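Local coordinates for Lmo0740 protein (Listeria monocytogenes, PDB 4RFA) that probably acts as a Crp-family transcriptional regulator, pairing a cyclic nucleotide-binding-type domain with a helix-turn-helix domain that binds DNA, at residues Glu208-Lys213 with Tyr217-Asp222. Sequence-based numbering, arbitrary orientation.
Sequences EFLINK and YRIDKD
The backbones of L210 and I219 form a non-hydrogen-bonded pair in a single antiparallel beta bridge, closing the wing-like loop after the probable recognition helix 194-206 in what is probably a winged-helix DNA-binding domain, as in Crp. Two nearly straight backbone bonds bracket the pair: D220 N gives its hydrogen to F209 O at 2.8 Å, and I211 N its own to R218 O at 3.0 Å. On the buried side, F209, L210 and I219 turn into the domain. The CG2 methyl of I219 sits over one face of the F209 ring, 4.2 Å from the centroid and displaced toward the rim, a CH-pi contact. F209 and I219 run side by side because the F209 CG is turned opposite the backbone N (chi1 -173°). The other branch of I219, through CG1, meets L210 CD1 at 3.8 Å. On the outer side, I211 lays CG1 across R218 CB, 4.0 Å away, while the extended R218 chain carries its guanidinium off to a salt bridge with E174. D220 points back at the turn that ends the helix, where E208, at positive phi, closes a Schellman motif; D220 CB lies 3.4 Å from E208 O. Further out, Y155 meets the F209 ring edge-to-face, L158 packs on F209 and L210, and A162 on I219, so helix 150-165 backs the bridge. I175 pairs with I219 by backbone hydrogen bonding, joining 218-220 to the small antiparallel sheet as an outermost strand. At the loop's far end one water bridges the segments, donating to K213 O at 2.6 Å and hydrogen-bonded to Y217 OH at 2.7 Å.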
# COMPACT_ATOMS: atom_id res chain seq x y z
N GLU A 208 -3.92 30.02 8.99
CA GLU A 208 -2.63 29.92 9.67
C GLU A 208 -2.04 28.54 9.66
O GLU A 208 -1.15 28.25 10.43
CB GLU A 208 -2.68 30.50 11.07
CG GLU A 208 -3.20 31.93 11.05
CD GLU A 208 -2.98 32.71 12.32
OE1 GLU A 208 -2.10 32.33 13.11
OE2 GLU A 208 -3.67 33.74 12.51
N PHE A 209 -2.47 27.70 8.72
CA PHE A 209 -1.80 26.42 8.50
C PHE A 209 -0.48 26.61 7.77
O PHE A 209 0.57 26.04 8.12
CB PHE A 209 -2.70 25.51 7.67
CG PHE A 209 -2.18 24.10 7.54
CD1 PHE A 209 -2.30 23.20 8.58
CD2 PHE A 209 -1.60 23.67 6.36
CE1 PHE A 209 -1.86 21.90 8.45
CE2 PHE A 209 -1.13 22.37 6.22
CZ PHE A 209 -1.26 21.48 7.27
N LEU A 210 -0.55 27.44 6.75
CA LEU A 210 0.57 27.73 5.86
C LEU A 210 1.05 29.16 6.13
O LEU A 210 0.24 30.07 6.20
CB LEU A 210 0.02 27.66 4.44
CG LEU A 210 0.64 26.79 3.37
CD1 LEU A 210 1.20 25.50 3.93
CD2 LEU A 210 -0.39 26.57 2.31
N ILE A 211 2.35 29.36 6.24
CA ILE A 211 2.88 30.69 6.46
C ILE A 211 2.73 31.56 5.22
O ILE A 211 2.43 32.76 5.35
CB ILE A 211 4.36 30.67 6.83
CG1 ILE A 211 4.63 29.76 8.05
CG2 ILE A 211 4.84 32.09 7.05
CD1 ILE A 211 3.85 30.09 9.31
N ASN A 212 3.01 31.00 4.05
CA ASN A 212 2.84 31.70 2.77
C ASN A 212 2.18 30.83 1.70
O ASN A 212 2.33 29.64 1.72
CB ASN A 212 4.20 32.15 2.22
CG ASN A 212 4.10 33.40 1.33
OD1 ASN A 212 3.03 33.99 1.18
ND2 ASN A 212 5.22 33.81 0.76
N LYS A 213 1.53 31.47 0.75
CA LYS A 213 0.91 30.82 -0.38
C LYS A 213 1.91 30.32 -1.44
O LYS A 213 1.56 29.58 -2.32
CB LYS A 213 -0.02 31.82 -1.05
CG LYS A 213 -0.98 31.17 -2.01
CD LYS A 213 -1.77 32.19 -2.78
CE LYS A 213 -2.37 31.49 -3.99
NZ LYS A 213 -3.79 31.88 -4.13
N TYR A 217 6.71 25.43 0.44
CA TYR A 217 5.67 25.57 1.43
C TYR A 217 6.24 25.44 2.83
O TYR A 217 7.03 24.53 3.13
CB TYR A 217 4.58 24.53 1.17
CG TYR A 217 3.96 24.76 -0.17
CD1 TYR A 217 3.34 25.97 -0.45
CD2 TYR A 217 4.05 23.82 -1.18
CE1 TYR A 217 2.79 26.22 -1.69
CE2 TYR A 217 3.49 24.08 -2.44
CZ TYR A 217 2.87 25.28 -2.67
OH TYR A 217 2.30 25.58 -3.88
N ARG A 218 5.82 26.37 3.68
CA ARG A 218 6.23 26.42 5.07
C ARG A 218 4.97 26.23 5.90
O ARG A 218 4.02 26.97 5.76
CB ARG A 218 6.85 27.78 5.38
CG ARG A 218 8.12 28.06 4.62
CD ARG A 218 8.53 29.53 4.68
NE ARG A 218 9.90 29.69 4.19
CZ ARG A 218 11.01 29.69 4.93
NH1 ARG A 218 10.98 29.58 6.26
NH2 ARG A 218 12.20 29.82 4.34
N ILE A 219 4.98 25.22 6.75
CA ILE A 219 3.80 24.79 7.44
C ILE A 219 4.02 25.13 8.88
O ILE A 219 5.08 24.82 9.43
CB ILE A 219 3.57 23.28 7.30
CG1 ILE A 219 3.26 22.91 5.85
CG2 ILE A 219 2.41 22.82 8.17
CD1 ILE A 219 3.67 21.48 5.53
N ASP A 220 3.01 25.76 9.48
CA ASP A 220 3.09 26.17 10.89
C ASP A 220 3.22 24.95 11.76
O ASP A 220 2.27 24.16 11.87
CB ASP A 220 1.85 26.93 11.32
CG ASP A 220 2.09 27.75 12.55
OD1 ASP A 220 2.82 27.29 13.46
OD2 ASP A 220 1.56 28.89 12.56
N LYS A 221 4.39 24.81 12.35
CA LYS A 221 4.68 23.70 13.24
C LYS A 221 3.52 23.41 14.20
O LYS A 221 3.07 22.25 14.29
CB LYS A 221 5.96 23.97 14.04
CG LYS A 221 6.32 22.87 15.01
CD LYS A 221 6.58 21.56 14.27
CE LYS A 221 7.11 20.49 15.20
NZ LYS A 221 7.16 19.16 14.52
N ASP A 222 3.01 24.45 14.88
CA ASP A 222 1.85 24.28 15.78
C ASP A 222 0.77 23.45 15.10
O ASP A 222 0.49 22.32 15.53
CB ASP A 222 1.20 25.62 16.19
CG ASP A 222 2.15 26.59 16.82
OD1 ASP A 222 3.29 26.19 17.15
OD2 ASP A 222 1.75 27.76 16.96
O HOH W 1 2.09 28.20 -4.41